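Side-chain contacts in Crov588 (Cafeteriavirus, PDB 6NYR), which is of unknown function but folds as a leucine-rich repeat protein, built from tandem FNIP repeats whose solenoid closes into a circle: residues A[221-224]-A[225-228]; A[243-246]-A[247-250]; A[410-413]-A[414-418]; A[653-656]-A[657-660]. All blocks are in the same frame, centred on the assembly; numbering follows the deposited sequence.

Contact 1 (A[221-224]-A[225-228])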
# COMPACT_ATOMS: atom_id res chain seq x y z
N GLN A 221 -15.29 -14.62 30.98
CA GLN A 221 -15.89 -15.77 30.32
C GLN A 221 -17.12 -15.38 29.52
O GLN A 221 -17.83 -14.43 29.84
CB GLN A 221 -16.26 -16.88 31.30
CG GLN A 221 -15.06 -17.58 31.84
CD GLN A 221 -15.39 -18.97 32.36
OE1 GLN A 221 -16.55 -19.31 32.62
NE2 GLN A 221 -14.38 -19.83 32.35
N ILE A 222 -17.36 -16.13 28.45
CA ILE A 222 -18.56 -16.02 27.64
C ILE A 222 -19.39 -17.27 27.87
O ILE A 222 -18.97 -18.38 27.51
CB ILE A 222 -18.24 -15.82 26.15
CG1 ILE A 222 -17.29 -14.65 25.97
CG2 ILE A 222 -19.52 -15.60 25.36
CD1 ILE A 222 -17.87 -13.32 26.40
N THR A 223 -20.57 -17.10 28.47
CA THR A 223 -21.45 -18.18 28.87
C THR A 223 -22.48 -18.45 27.78
O THR A 223 -22.62 -17.69 26.81
CB THR A 223 -22.12 -17.79 30.19
OG1 THR A 223 -21.18 -17.91 31.27
CG2 THR A 223 -23.37 -18.61 30.51
N GLU A 224 -23.20 -19.56 27.93
CA GLU A 224 -24.25 -19.91 26.99
C GLU A 224 -25.26 -18.78 26.86
O GLU A 224 -25.58 -18.10 27.84
CB GLU A 224 -24.97 -21.18 27.45
CG GLU A 224 -24.14 -22.44 27.43
CD GLU A 224 -24.86 -23.62 28.06
OE1 GLU A 224 -26.08 -23.50 28.32
OE2 GLU A 224 -24.21 -24.65 28.30
N ASN A 225 -25.78 -18.60 25.65
CA ASN A 225 -26.88 -17.68 25.38
C ASN A 225 -26.54 -16.23 25.70
O ASN A 225 -27.44 -15.42 25.94
CB ASN A 225 -28.13 -18.11 26.16
CG ASN A 225 -28.62 -19.49 25.77
OD1 ASN A 225 -28.76 -20.38 26.61
ND2 ASN A 225 -28.88 -19.69 24.48
N VAL A 226 -25.25 -15.90 25.70
CA VAL A 226 -24.83 -14.51 25.80
C VAL A 226 -24.64 -13.90 24.42
O VAL A 226 -24.99 -12.74 24.19
CB VAL A 226 -23.54 -14.41 26.64
CG1 VAL A 226 -23.05 -12.97 26.69
CG2 VAL A 226 -23.78 -14.95 28.04
N LEU A 227 -24.08 -14.67 23.49
CA LEU A 227 -23.84 -14.22 22.12
C LEU A 227 -25.08 -14.44 21.28
O LEU A 227 -25.62 -15.55 21.26
CB LEU A 227 -22.66 -14.98 21.53
CG LEU A 227 -21.31 -14.76 22.20
CD1 LEU A 227 -20.24 -15.64 21.61
CD2 LEU A 227 -20.91 -13.29 22.07
N PRO A 228 -25.58 -13.41 20.59
CA PRO A 228 -26.83 -13.57 19.85
C PRO A 228 -26.66 -14.44 18.62
O PRO A 228 -25.57 -14.55 18.04
CB PRO A 228 -27.21 -12.13 19.46
CG PRO A 228 -25.91 -11.38 19.48
CD PRO A 228 -25.06 -12.03 20.54
O HOH W 1 -22.79 -17.37 24.36
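I222 and L227 meet across a type II beta turn, T223 to V226, in the loop between strands 211-213 and 233-235 of the circular leucine-rich repeat solenoid. The contact is local and lies at the outer edge of the ring, its centre about 38 Å from the centre of the chain. Its apolar part is carried by the I222 methyl CG2, which reaches L227 CG at 3.7 Å and lies almost as near to L227 CD1; the two side chains cross at about a right angle. With chi1 at -53°, I222 places CG2 opposite its own backbone N and so sends this branch across the mouth of the turn. The same methyl passes V226 CB more loosely, at 4.4 Å. The CB of V226 is directed toward the first half of the turn, and V226 CG2 lies 3.9 Å from T223 CB. The turn itself is closed by a long, weak hydrogen bond from V226 N to T223 O at 3.4 Å. N225 takes the positive phi of 63° that the third position of a type II turn needs. E224 and N225 stand at the exposed outer corner. Along the solenoid, the apolar residues touch adjoining coils, with I222 on V248, V226 on I200 and L227 on P250. A water bridges the turn: it donates to T223 O at 2.5 Å and accepts from L227 N at 3.1 Å.

Contact 2 (A[243-246]-A[247-250])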
# COMPACT_ATOMS: atom_id res chain seq x y z
N GLN A 243 -11.87 -20.34 28.62
CA GLN A 243 -12.38 -21.50 27.91
C GLN A 243 -13.73 -21.23 27.28
O GLN A 243 -14.60 -20.58 27.86
CB GLN A 243 -12.48 -22.72 28.83
CG GLN A 243 -11.23 -23.56 28.84
CD GLN A 243 -11.52 -25.02 29.17
OE1 GLN A 243 -12.64 -25.37 29.52
NE2 GLN A 243 -10.52 -25.87 28.99
N ILE A 244 -13.90 -21.76 26.07
CA ILE A 244 -15.15 -21.67 25.32
C ILE A 244 -15.72 -23.08 25.26
O ILE A 244 -15.16 -23.96 24.60
CB ILE A 244 -14.93 -21.10 23.91
CG1 ILE A 244 -14.26 -19.74 24.02
CG2 ILE A 244 -16.25 -21.00 23.17
CD1 ILE A 244 -13.95 -19.09 22.69
N THR A 245 -16.84 -23.28 25.94
CA THR A 245 -17.45 -24.59 26.05
C THR A 245 -18.54 -24.75 24.98
O THR A 245 -18.65 -23.94 24.05
CB THR A 245 -18.01 -24.79 27.46
OG1 THR A 245 -19.01 -23.80 27.72
CG2 THR A 245 -16.89 -24.66 28.49
N GLU A 246 -19.32 -25.81 25.07
CA GLU A 246 -20.36 -26.09 24.09
C GLU A 246 -21.45 -25.03 24.12
O GLU A 246 -21.79 -24.49 25.18
CB GLU A 246 -20.95 -27.47 24.36
CG GLU A 246 -21.52 -28.19 23.15
CD GLU A 246 -21.85 -29.65 23.45
OE1 GLU A 246 -21.20 -30.23 24.35
OE2 GLU A 246 -22.75 -30.20 22.78
N ASN A 247 -21.99 -24.72 22.94
CA ASN A 247 -23.21 -23.94 22.81
C ASN A 247 -23.07 -22.50 23.30
O ASN A 247 -24.05 -21.89 23.73
CB ASN A 247 -24.39 -24.61 23.54
CG ASN A 247 -24.90 -25.85 22.82
OD1 ASN A 247 -24.60 -26.98 23.21
ND2 ASN A 247 -25.67 -25.64 21.76
N VAL A 248 -21.88 -21.91 23.23
CA VAL A 248 -21.68 -20.50 23.54
C VAL A 248 -21.43 -19.69 22.26
O VAL A 248 -21.86 -18.54 22.16
CB VAL A 248 -20.56 -20.29 24.57
CG1 VAL A 248 -19.52 -21.38 24.48
CG2 VAL A 248 -19.92 -18.92 24.38
N LEU A 249 -20.72 -20.26 21.29
CA LEU A 249 -20.58 -19.58 20.01
C LEU A 249 -21.82 -19.82 19.16
O LEU A 249 -22.24 -20.97 19.00
CB LEU A 249 -19.34 -20.09 19.26
CG LEU A 249 -18.00 -19.89 19.95
CD1 LEU A 249 -16.87 -20.52 19.15
CD2 LEU A 249 -17.73 -18.41 20.18
N PRO A 250 -22.45 -18.77 18.63
CA PRO A 250 -23.70 -18.97 17.89
C PRO A 250 -23.46 -19.69 16.57
O PRO A 250 -22.37 -19.68 16.00
CB PRO A 250 -24.23 -17.55 17.67
CG PRO A 250 -23.01 -16.69 17.68
CD PRO A 250 -22.04 -17.35 18.65
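The I244 side chain crosses those of V248 and L249 at about a right angle, meeting both through its methyl CG2. All three are buried in the leucine-rich repeat solenoid, in the loop leading from strand 233-235 to strand 255-257. I244 precedes a type II beta turn that runs from T245 to V248, V248 ends it and L249 follows. The firm part of the contact is I244 CG2 against L249 CG, at 3.8 Å. A chi1 of -57° holds that branch of the isoleucine trans to the backbone N, while CG1 and CD1 continue in an extended chain. L249 comes in with its far end, CG leading and CD1 a little farther off. The CB of V248 is directed toward the first half of the turn, but its chi1 of 29° lies away from the staggered positions and the placing of its methyls is doubtful; so, therefore, is the approach of V248 CG1 to I244 CG2, 3.5 Å in the model. Beyond this turn, I244 rests on V270 of the next loop, which continues the apolar layer from coil to coil. On the exposed outer side, E246 and N247 run side by side and point the same way, their carboxylate and amide planes only 20° apart. N247 adopts a left-handed backbone conformation, as the third residue of such a turn does. Its amide oxygen OD1 lies against the glutamate methylene, 3.3 Å from E246 CG.

Contact 3 (A[410-413]-A[414-418])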
# COMPACT_ATOMS: atom_id res chain seq x y z
N LEU A 410 8.20 -19.61 -10.32
CA LEU A 410 9.19 -20.16 -9.40
C LEU A 410 10.04 -19.02 -8.85
O LEU A 410 10.65 -18.27 -9.61
CB LEU A 410 10.07 -21.20 -10.09
CG LEU A 410 11.15 -21.79 -9.18
CD1 LEU A 410 10.51 -22.38 -7.93
CD2 LEU A 410 11.97 -22.83 -9.90
N GLU A 411 10.06 -18.90 -7.53
CA GLU A 411 10.89 -17.94 -6.82
C GLU A 411 11.85 -18.70 -5.92
O GLU A 411 11.41 -19.41 -5.01
CB GLU A 411 10.03 -16.97 -6.02
CG GLU A 411 10.79 -16.05 -5.08
CD GLU A 411 9.88 -15.08 -4.35
OE1 GLU A 411 8.64 -15.23 -4.46
OE2 GLU A 411 10.40 -14.17 -3.67
N LEU A 412 13.15 -18.57 -6.17
CA LEU A 412 14.17 -19.15 -5.33
C LEU A 412 14.68 -18.10 -4.34
O LEU A 412 14.74 -16.91 -4.64
CB LEU A 412 15.35 -19.68 -6.14
CG LEU A 412 15.29 -20.97 -6.96
CD1 LEU A 412 14.58 -22.08 -6.17
CD2 LEU A 412 14.65 -20.77 -8.32
N GLY A 413 15.04 -18.56 -3.14
CA GLY A 413 15.30 -17.68 -2.02
C GLY A 413 16.76 -17.28 -1.87
O GLY A 413 17.61 -17.57 -2.71
N HIS A 414 17.04 -16.59 -0.76
CA HIS A 414 18.33 -15.95 -0.54
C HIS A 414 19.50 -16.89 -0.80
O HIS A 414 20.45 -16.54 -1.51
CB HIS A 414 18.40 -15.41 0.89
CG HIS A 414 19.55 -14.50 1.15
ND1 HIS A 414 20.82 -14.96 1.47
CD2 HIS A 414 19.64 -13.15 1.13
CE1 HIS A 414 21.63 -13.93 1.63
NE2 HIS A 414 20.94 -12.82 1.44
N ASN A 415 19.48 -18.09 -0.21
CA ASN A 415 20.67 -18.92 -0.19
C ASN A 415 20.77 -19.90 -1.36
O ASN A 415 21.81 -20.56 -1.49
CB ASN A 415 20.74 -19.74 1.11
CG ASN A 415 20.99 -18.88 2.33
OD1 ASN A 415 21.26 -17.68 2.22
ND2 ASN A 415 20.92 -19.49 3.50
N PHE A 416 19.75 -20.02 -2.20
CA PHE A 416 19.81 -21.03 -3.24
C PHE A 416 20.96 -20.74 -4.19
O PHE A 416 21.04 -19.66 -4.78
CB PHE A 416 18.50 -21.11 -4.02
CG PHE A 416 18.50 -22.19 -5.06
CD1 PHE A 416 18.08 -23.47 -4.74
CD2 PHE A 416 18.95 -21.94 -6.35
CE1 PHE A 416 18.10 -24.47 -5.68
CE2 PHE A 416 18.96 -22.94 -7.29
CZ PHE A 416 18.54 -24.21 -6.96
N ASN A 417 21.86 -21.71 -4.34
CA ASN A 417 23.00 -21.57 -5.24
C ASN A 417 23.45 -22.96 -5.70
O ASN A 417 24.63 -23.31 -5.63
CB ASN A 417 24.14 -20.82 -4.56
CG ASN A 417 25.27 -20.49 -5.52
OD1 ASN A 417 25.07 -20.38 -6.73
ND2 ASN A 417 26.47 -20.32 -4.98
N GLN A 418 22.52 -23.76 -6.19
CA GLN A 418 22.82 -25.06 -6.77
C GLN A 418 22.77 -24.96 -8.29
O GLN A 418 22.14 -24.06 -8.85
CB GLN A 418 21.85 -26.13 -6.28
CG GLN A 418 21.80 -26.31 -4.77
CD GLN A 418 23.15 -26.67 -4.18
OE1 GLN A 418 23.94 -27.39 -4.80
NE2 GLN A 418 23.42 -26.17 -2.99
O HOH W 2 19.07 -17.79 -4.84
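L412 lays its side chain over one face of the F416 ring, just after L410 and E411 complete strand 409-411. Its CG stands 4.0 Å from the ring centroid, 20° off the normal, in a CH-pi contact displaced toward the rim at F416 CD2. L412 CD1 follows the same face and comes 4.0 Å from F416 CD1. The ring is brought under the leucine by its chi1 of -177°, which turns CG away from the backbone N, and the amide N of Q418 covers its opposite face. In the leucine-rich repeat coil this pair lies inside the bend that leaves the strand: L412 also packs on L432 and F390, and F416 on I398, in neighbouring coils. G413 then opens a type I beta turn that ends at F416. The G413 carbonyl O accepts the F416 N-H, with 3.3 Å between O and N. The same oxygen takes a hydrogen from a water at 2.6 Å, and that water also donates to F416 O at 2.7 Å, bridging the two carbonyls. Within the turn, at its exposed H414, ND1 donates to N415 OD1 at 2.9 Å, nearly in the imidazole plane.

Contact 4 (A[653-656]-A[657-660])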
# COMPACT_ATOMS: atom_id res chain seq x y z
N LYS A 653 7.70 25.11 -12.51
CA LYS A 653 8.09 24.65 -11.18
C LYS A 653 9.40 25.32 -10.78
O LYS A 653 10.41 25.20 -11.50
CB LYS A 653 8.23 23.13 -11.16
CG LYS A 653 8.63 22.55 -9.82
CD LYS A 653 7.46 22.42 -8.87
CE LYS A 653 6.75 21.09 -9.06
NZ LYS A 653 7.46 19.97 -8.37
N ILE A 654 9.41 25.97 -9.62
CA ILE A 654 10.47 26.89 -9.23
C ILE A 654 10.75 26.75 -7.75
O ILE A 654 9.87 26.44 -6.95
CB ILE A 654 10.07 28.35 -9.59
CG1 ILE A 654 10.25 28.61 -11.09
CG2 ILE A 654 10.84 29.36 -8.75
CD1 ILE A 654 11.65 28.34 -11.59
N TYR A 655 12.01 26.99 -7.38
CA TYR A 655 12.39 27.06 -5.97
C TYR A 655 11.90 28.39 -5.41
O TYR A 655 12.24 29.46 -5.94
CB TYR A 655 13.90 26.92 -5.80
CG TYR A 655 14.36 27.05 -4.36
CD1 TYR A 655 13.69 26.41 -3.33
CD2 TYR A 655 15.49 27.80 -4.03
CE1 TYR A 655 14.11 26.52 -2.01
CE2 TYR A 655 15.92 27.91 -2.72
CZ TYR A 655 15.22 27.26 -1.71
OH TYR A 655 15.65 27.37 -0.40
N TYR A 656 11.09 28.34 -4.35
CA TYR A 656 10.56 29.56 -3.77
C TYR A 656 11.66 30.56 -3.45
O TYR A 656 11.52 31.76 -3.73
CB TYR A 656 9.77 29.23 -2.50
CG TYR A 656 9.01 30.39 -1.92
CD1 TYR A 656 7.78 30.75 -2.44
CD2 TYR A 656 9.52 31.13 -0.87
CE1 TYR A 656 7.07 31.82 -1.92
CE2 TYR A 656 8.82 32.20 -0.34
CZ TYR A 656 7.60 32.54 -0.88
OH TYR A 656 6.89 33.60 -0.36
N GLY A 657 12.77 30.10 -2.87
CA GLY A 657 13.80 31.00 -2.40
C GLY A 657 14.31 31.97 -3.44
O GLY A 657 14.76 33.07 -3.10
N ASN A 658 14.24 31.59 -4.72
CA ASN A 658 14.77 32.42 -5.79
C ASN A 658 13.68 33.08 -6.63
O ASN A 658 13.99 33.69 -7.66
CB ASN A 658 15.70 31.61 -6.71
CG ASN A 658 17.02 31.26 -6.06
OD1 ASN A 658 17.62 32.09 -5.38
ND2 ASN A 658 17.48 30.04 -6.28
N LYS A 659 12.42 32.96 -6.23
CA LYS A 659 11.33 33.48 -7.06
C LYS A 659 11.56 34.94 -7.41
O LYS A 659 11.46 35.34 -8.58
CB LYS A 659 9.99 33.28 -6.34
CG LYS A 659 9.81 34.09 -5.06
CD LYS A 659 8.44 33.83 -4.44
CE LYS A 659 8.15 34.78 -3.28
NZ LYS A 659 8.14 36.21 -3.70
N ASP A 660 11.93 35.75 -6.41
CA ASP A 660 12.08 37.19 -6.63
C ASP A 660 13.10 37.49 -7.72
O ASP A 660 13.01 38.53 -8.38
CB ASP A 660 12.48 37.89 -5.33
CG ASP A 660 11.39 37.83 -4.28
OD1 ASP A 660 10.22 37.61 -4.64
OD2 ASP A 660 11.72 38.02 -3.08
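Y655 and Y656 each offer a ring face to the chain that follows them. G657 N lies over the centre of the Y655 ring, and G657 CA makes a CH-pi contact 4.0 Å from its centroid; having no side chain, the glycine can bring its backbone this near. N658 ND2 reaches the same ring at its edge, in plane, 3.7 Å from Y655 CD2, with the amide turned almost perpendicular to the ring. Y656 and K659 run side by side, pointing the same way. K659 CD sits over the Y656 ring, 3.9 Å from its centroid and offset toward the rim, while CE approaches CZ. The lysine then bends at chi4 (61°), which carries NZ to D660 OD1 in a salt bridge of 2.7 Å on the syn side of the carboxylate. Two backbone bonds accompany the turn from strand 651-655 into helix 659-662: N658 N to Y655 O at 3.2 Å, and the straighter K659 N to Y656 O at 2.9 Å, 170° at the hydrogen. This is near the C terminus of the leucine-rich repeat solenoid, before its last strand, 674-678. N658 occupies the N-cap position, but its side chain, held at the Y655 edge, makes no capping bond. Farther out, the rings of W634 and Y677 meet Y655 and Y656 edge-to-face, and I654, whose CG2 lies loosely, at 4.5 Å, by K659 CA, also packs on Y677.

How the contacts relate
Following the chain from the N terminus, the four contacts come in series; none nests within or crosses another. Contacts 1 and 2 close equivalent turns in successive loops, 22 residues apart, with centres about 7 Å from each other. They touch directly: L227 CD1 packs on V248 O at 3.4 Å, tying one coil to the next. Contact 3 closes a different bend, the exit from strand 409-411, about 46 Å from contact 2 between centres. Contact 4 comes near the C terminus, joining the strand 651-655 to helix 659-662, and lies across the chain's centre from contacts 1 and 2. Contacts 3 and 4 both begin on strands of the solenoid.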